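Local coordinates for protein pid-3 (Caenorhabditis elegans, PDB 7OCX) that probably acts in piRNA biogenesis as a subunit of the PETISCO complex, pairing with TOFU-6 through its RNA recognition motif domain, at residues A30-T42 with A52-F66. Residues are numbered along the deposited sequence; the frame is centred on the assembly and turned at random.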
loop_
_atom_site.group_PDB
_atom_site.type_symbol
_atom_site.label_atom_id
_atom_site.label_comp_id
_atom_site.label_asym_id
_atom_site.label_seq_id
_atom_site.Cartn_x
_atom_site.Cartn_y
_atom_site.Cartn_z
ATOM N N ALA B 30 0.501 -5.753 4.440
ATOM C CA ALA B 30 -0.774 -5.332 3.861
ATOM C C ALA B 30 -0.582 -4.263 2.792
ATOM O O ALA B 30 -1.298 -4.251 1.776
ATOM C CB ALA B 30 -1.711 -4.851 4.965
ATOM N N GLN B 31 0.359 -3.330 3.009
ATOM C CA GLN B 31 0.624 -2.285 2.032
ATOM C C GLN B 31 1.125 -2.869 0.707
ATOM O O GLN B 31 0.816 -2.333 -0.366
ATOM C CB GLN B 31 1.608 -1.257 2.608
ATOM C CG GLN B 31 1.007 -0.422 3.774
ATOM C CD GLN B 31 2.040 0.492 4.416
ATOM O OE1 GLN B 31 3.166 0.069 4.667
ATOM N NE2 GLN B 31 1.630 1.703 4.788
ATOM N N LEU B 32 1.888 -3.961 0.754
ATOM C CA LEU B 32 2.328 -4.620 -0.481
ATOM C C LEU B 32 1.148 -5.091 -1.332
ATOM O O LEU B 32 1.252 -5.184 -2.572
ATOM C CB LEU B 32 3.218 -5.818 -0.166
ATOM C CG LEU B 32 4.566 -5.601 0.527
ATOM C CD1 LEU B 32 5.182 -6.962 0.861
ATOM C CD2 LEU B 32 5.423 -4.765 -0.372
ATOM N N LEU B 33 0.024 -5.404 -0.684
ATOM C CA LEU B 33 -1.138 -5.993 -1.329
ATOM C C LEU B 33 -2.222 -4.989 -1.680
ATOM O O LEU B 33 -3.312 -5.406 -2.109
ATOM C CB LEU B 33 -1.730 -7.084 -0.424
ATOM C CG LEU B 33 -0.786 -8.245 -0.168
ATOM C CD1 LEU B 33 -1.280 -9.137 0.979
ATOM C CD2 LEU B 33 -0.595 -9.144 -1.415
ATOM N N THR B 34 -1.967 -3.698 -1.499
ATOM C CA THR B 34 -2.888 -2.668 -1.950
ATOM C C THR B 34 -3.282 -2.930 -3.396
ATOM O O THR B 34 -2.399 -3.151 -4.238
ATOM C CB THR B 34 -2.234 -1.292 -1.855
ATOM O OG1 THR B 34 -1.825 -1.114 -0.505
ATOM C CG2 THR B 34 -3.208 -0.182 -2.239
ATOM N N PRO B 35 -4.580 -2.858 -3.738
ATOM C CA PRO B 35 -5.717 -2.398 -2.913
ATOM C C PRO B 35 -6.585 -3.502 -2.292
ATOM O O PRO B 35 -7.659 -3.191 -1.809
ATOM C CB PRO B 35 -6.545 -1.605 -3.933
ATOM C CG PRO B 35 -6.397 -2.431 -5.198
ATOM C CD PRO B 35 -4.978 -3.019 -5.148
ATOM N N TYR B 36 -6.146 -4.759 -2.318
ATOM C CA TYR B 36 -6.996 -5.869 -1.901
ATOM C C TYR B 36 -7.258 -5.845 -0.402
ATOM O O TYR B 36 -6.441 -5.367 0.396
ATOM C CB TYR B 36 -6.376 -7.213 -2.346
ATOM C CG TYR B 36 -6.223 -7.214 -3.840
ATOM C CD1 TYR B 36 -7.341 -7.343 -4.665
ATOM C CD2 TYR B 36 -4.982 -7.027 -4.447
ATOM C CE1 TYR B 36 -7.235 -7.297 -6.031
ATOM C CE2 TYR B 36 -4.869 -6.982 -5.816
ATOM C CZ TYR B 36 -6.003 -7.115 -6.605
ATOM O OH TYR B 36 -5.916 -7.069 -7.970
ATOM N N ARG B 37 -8.446 -6.326 -0.027
ATOM C CA ARG B 37 -8.858 -6.269 1.364
ATOM C C ARG B 37 -8.197 -7.395 2.145
ATOM O O ARG B 37 -8.411 -8.580 1.855
ATOM C CB ARG B 37 -10.372 -6.360 1.544
ATOM C CG ARG B 37 -10.717 -6.349 3.043
ATOM C CD ARG B 37 -12.193 -6.276 3.332
ATOM N NE ARG B 37 -12.515 -6.354 4.755
ATOM C CZ ARG B 37 -12.780 -5.319 5.539
ATOM N NH1 ARG B 37 -12.698 -4.079 5.097
ATOM N NH2 ARG B 37 -13.167 -5.537 6.789
ATOM N N VAL B 38 -7.438 -7.010 3.163
ATOM C CA VAL B 38 -6.716 -7.915 4.046
ATOM C C VAL B 38 -7.471 -7.998 5.362
ATOM O O VAL B 38 -7.689 -6.977 6.026
ATOM C CB VAL B 38 -5.278 -7.425 4.288
ATOM C CG1 VAL B 38 -4.579 -8.364 5.258
ATOM C CG2 VAL B 38 -4.523 -7.287 3.008
ATOM N N ASN B 39 -7.833 -9.207 5.767
ATOM C CA ASN B 39 -8.528 -9.432 7.024
ATOM C C ASN B 39 -7.662 -10.055 8.098
ATOM O O ASN B 39 -8.059 -10.074 9.266
ATOM C CB ASN B 39 -9.733 -10.331 6.794
ATOM C CG ASN B 39 -10.800 -9.642 6.020
ATOM O OD1 ASN B 39 -11.025 -8.439 6.196
ATOM N ND2 ASN B 39 -11.461 -10.373 5.141
ATOM N N GLY B 40 -6.504 -10.582 7.745
ATOM C CA GLY B 40 -5.658 -11.154 8.766
ATOM C C GLY B 40 -4.315 -11.510 8.186
ATOM O O GLY B 40 -4.217 -11.823 7.002
ATOM N N ILE B 41 -3.270 -11.436 8.990
ATOM C CA ILE B 41 -1.936 -11.791 8.537
ATOM C C ILE B 41 -1.256 -12.586 9.635
ATOM O O ILE B 41 -1.228 -12.156 10.791
ATOM C CB ILE B 41 -1.074 -10.564 8.179
ATOM C CG1 ILE B 41 -1.738 -9.746 7.076
ATOM C CG2 ILE B 41 0.320 -11.045 7.792
ATOM C CD1 ILE B 41 -0.977 -8.467 6.696
ATOM N N THR B 42 -0.681 -13.728 9.261
ATOM C CA THR B 42 0.150 -14.529 10.149
ATOM C C THR B 42 1.574 -14.541 9.604
ATOM O O THR B 42 1.833 -15.105 8.538
ATOM C CB THR B 42 -0.392 -15.947 10.276
ATOM O OG1 THR B 42 -1.726 -15.911 10.793
ATOM C CG2 THR B 42 0.471 -16.760 11.206
ATOM N N ALA B 52 -4.911 -13.651 4.852
ATOM C CA ALA B 52 -6.311 -13.875 4.516
ATOM C C ALA B 52 -6.843 -12.603 3.864
ATOM O O ALA B 52 -6.813 -11.533 4.475
ATOM C CB ALA B 52 -7.125 -14.250 5.751
ATOM N N LEU B 53 -7.252 -12.714 2.607
ATOM C CA LEU B 53 -7.925 -11.658 1.876
ATOM C C LEU B 53 -9.424 -11.895 1.954
ATOM O O LEU B 53 -9.891 -12.897 2.488
ATOM C CB LEU B 53 -7.440 -11.594 0.430
ATOM C CG LEU B 53 -5.964 -11.359 0.101
ATOM C CD1 LEU B 53 -5.806 -11.302 -1.392
ATOM C CD2 LEU B 53 -5.503 -10.060 0.751
ATOM N N GLU B 54 -10.195 -10.983 1.384
ATOM C CA GLU B 54 -11.645 -11.044 1.553
ATOM C C GLU B 54 -12.246 -12.300 0.914
ATOM O O GLU B 54 -13.174 -12.900 1.468
ATOM C CB GLU B 54 -12.261 -9.773 0.954
ATOM C CG GLU B 54 -13.774 -9.624 1.052
ATOM C CD GLU B 54 -14.284 -9.665 2.471
ATOM O OE1 GLU B 54 -13.476 -9.475 3.409
ATOM O OE2 GLU B 54 -15.507 -9.870 2.650
ATOM N N ASN B 55 -11.738 -12.713 -0.246
ATOM C CA ASN B 55 -12.349 -13.838 -0.951
ATOM C C ASN B 55 -11.402 -14.358 -2.023
ATOM O O ASN B 55 -10.317 -13.810 -2.260
ATOM C CB ASN B 55 -13.709 -13.429 -1.548
ATOM C CG ASN B 55 -13.587 -12.295 -2.567
ATOM O OD1 ASN B 55 -12.754 -12.350 -3.475
ATOM N ND2 ASN B 55 -14.403 -11.243 -2.397
ATOM N N LYS B 56 -11.844 -15.429 -2.684
ATOM C CA LYS B 56 -10.993 -16.148 -3.617
ATOM C C LYS B 56 -10.717 -15.331 -4.868
ATOM O O LYS B 56 -9.692 -15.531 -5.523
ATOM C CB LYS B 56 -11.644 -17.476 -3.992
ATOM C CG LYS B 56 -13.025 -17.328 -4.617
ATOM C CD LYS B 56 -13.745 -18.661 -4.836
ATOM C CE LYS B 56 -15.117 -18.464 -5.487
ATOM N NZ LYS B 56 -15.872 -19.741 -5.618
ATOM N N PHE B 57 -11.603 -14.400 -5.217
ATOM C CA PHE B 57 -11.334 -13.565 -6.391
ATOM C C PHE B 57 -10.196 -12.609 -6.127
ATOM O O PHE B 57 -9.355 -12.383 -7.003
ATOM C CB PHE B 57 -12.572 -12.789 -6.790
ATOM C CG PHE B 57 -13.748 -13.659 -7.007
ATOM C CD1 PHE B 57 -13.854 -14.407 -8.160
ATOM C CD2 PHE B 57 -14.721 -13.765 -6.046
ATOM C CE1 PHE B 57 -14.926 -15.224 -8.355
ATOM C CE2 PHE B 57 -15.797 -14.580 -6.233
ATOM C CZ PHE B 57 -15.902 -15.316 -7.400
ATOM N N GLN B 58 -10.157 -12.041 -4.924
ATOM C CA GLN B 58 -9.058 -11.178 -4.552
ATOM C C GLN B 58 -7.757 -11.968 -4.436
ATOM O O GLN B 58 -6.699 -11.485 -4.863
ATOM C CB GLN B 58 -9.418 -10.405 -3.279
ATOM C CG GLN B 58 -10.626 -9.480 -3.508
ATOM C CD GLN B 58 -10.761 -8.400 -2.451
ATOM O OE1 GLN B 58 -9.758 -7.955 -1.894
ATOM N NE2 GLN B 58 -11.993 -7.969 -2.173
ATOM N N VAL B 59 -7.814 -13.202 -3.936
ATOM C CA VAL B 59 -6.610 -14.033 -3.949
ATOM C C VAL B 59 -6.121 -14.224 -5.374
ATOM O O VAL B 59 -4.939 -14.041 -5.675
ATOM C CB VAL B 59 -6.878 -15.387 -3.276
ATOM C CG1 VAL B 59 -5.712 -16.364 -3.494
ATOM C CG2 VAL B 59 -7.113 -15.221 -1.798
ATOM N N TYR B 60 -7.025 -14.583 -6.276
ATOM C CA TYR B 60 -6.619 -14.820 -7.655
ATOM C C TYR B 60 -5.923 -13.598 -8.250
ATOM O O TYR B 60 -4.869 -13.715 -8.892
ATOM C CB TYR B 60 -7.841 -15.211 -8.482
ATOM C CG TYR B 60 -7.546 -15.477 -9.933
ATOM C CD1 TYR B 60 -7.111 -16.724 -10.365
ATOM C CD2 TYR B 60 -7.649 -14.450 -10.874
ATOM C CE1 TYR B 60 -6.839 -16.957 -11.703
ATOM C CE2 TYR B 60 -7.369 -14.671 -12.200
ATOM C CZ TYR B 60 -6.954 -15.927 -12.615
ATOM O OH TYR B 60 -6.668 -16.167 -13.933
ATOM N N GLN B 61 -6.510 -12.417 -8.062
ATOM C CA GLN B 61 -5.940 -11.195 -8.630
ATOM C C GLN B 61 -4.632 -10.793 -7.951
ATOM O O GLN B 61 -3.719 -10.276 -8.613
ATOM C CB GLN B 61 -6.956 -10.053 -8.523
ATOM C CG GLN B 61 -8.236 -10.345 -9.310
ATOM C CD GLN B 61 -9.333 -9.341 -9.011
ATOM O OE1 GLN B 61 -9.489 -8.346 -9.713
ATOM N NE2 GLN B 61 -10.124 -9.635 -7.994
ATOM N N ALA B 62 -4.522 -11.015 -6.640
ATOM C CA ALA B 62 -3.283 -10.681 -5.946
ATOM C C ALA B 62 -2.135 -11.545 -6.438
ATOM O O ALA B 62 -1.014 -11.063 -6.599
ATOM C CB ALA B 62 -3.447 -10.838 -4.431
ATOM N N VAL B 63 -2.377 -12.839 -6.648
ATOM C CA VAL B 63 -1.332 -13.677 -7.230
ATOM C C VAL B 63 -0.914 -13.133 -8.592
ATOM O O VAL B 63 0.281 -12.972 -8.883
ATOM C CB VAL B 63 -1.804 -15.142 -7.327
ATOM C CG1 VAL B 63 -0.753 -15.989 -8.064
ATOM C CG2 VAL B 63 -2.099 -15.709 -5.943
ATOM N N GLN B 64 -1.892 -12.813 -9.440
ATOM C CA GLN B 64 -1.568 -12.324 -10.775
ATOM C C GLN B 64 -0.808 -11.009 -10.702
ATOM O O GLN B 64 0.147 -10.798 -11.456
ATOM C CB GLN B 64 -2.863 -12.204 -11.579
ATOM C CG GLN B 64 -2.807 -11.534 -12.942
ATOM C CD GLN B 64 -4.152 -11.637 -13.680
ATOM O OE1 GLN B 64 -4.990 -10.735 -13.597
ATOM N NE2 GLN B 64 -4.367 -12.751 -14.374
ATOM N N ASP B 65 -1.201 -10.117 -9.780
ATOM C CA ASP B 65 -0.574 -8.799 -9.728
ATOM C C ASP B 65 0.840 -8.852 -9.157
ATOM O O ASP B 65 1.697 -8.038 -9.536
ATOM C CB ASP B 65 -1.368 -7.820 -8.854
ATOM C CG ASP B 65 -2.660 -7.334 -9.477
ATOM O OD1 ASP B 65 -2.960 -7.679 -10.631
ATOM O OD2 ASP B 65 -3.379 -6.581 -8.752
ATOM N N PHE B 66 1.081 -9.728 -8.165
ATOM C CA PHE B 66 2.269 -9.615 -7.328
ATOM C C PHE B 66 3.248 -10.766 -7.454
ATOM O O PHE B 66 4.425 -10.570 -7.176
ATOM C CB PHE B 66 1.862 -9.459 -5.849
ATOM C CG PHE B 66 0.949 -8.299 -5.606
ATOM C CD1 PHE B 66 1.285 -7.014 -6.048
ATOM C CD2 PHE B 66 -0.279 -8.491 -4.999
ATOM C CE1 PHE B 66 0.425 -5.949 -5.873
ATOM C CE2 PHE B 66 -1.144 -7.413 -4.807
ATOM C CZ PHE B 66 -0.803 -6.160 -5.252
HETATM O O HOH W 1 -10.978 -13.310 4.915
#
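The Tyr36 ring lies along helix 56-66, with the backbone of Gln58 and Ala62 over one face, Pro35 CD on the opposite face, and Gln58 OE1 and Asp65 OD2 in plane at its edge. Phe66 meets this ring edge with CE2, 3.9 Å from Tyr36 CD2, while Leu32 O sits above one face of Phe66 and Asp65 CB covers the other. The contact belongs to the RRM fold, here joining its two helices and the hairpin of strands 38-45 and 48-53. Tyr36 OH donates to Asp65 OD2 (2.7 Å) from above the carboxylate plane. A leucine in place of Tyr36 would probably leave Asp65 without this donor and open a gap beside Ala62 and Phe66. Gln58, with CG anti to its carbonyl carbon (chi1 -63°) and its chain extended beyond, brings OE1 to Arg37 N (2.8 Å), while its NE2 binds Ser44 O of the TOFU-6 chain. On the sheet face carrying both residues, Leu53 CD2 packs on Val38 CG2 (3.7 Å). A classic beta bulge sets Asn39 and Gly40 both against Ala52. Beside it, Asn39 ND2 donates almost straight (170°) to Glu54 OE1, which also forms a long salt bridge with Arg37 NE (3.5 Å); Arg37 NH1 hydrogen-bonds to Met23 O of the second subunit. A water accepts from Asn39 ND2 (3.0 Å) and donates to Leu53 O (2.7 Å).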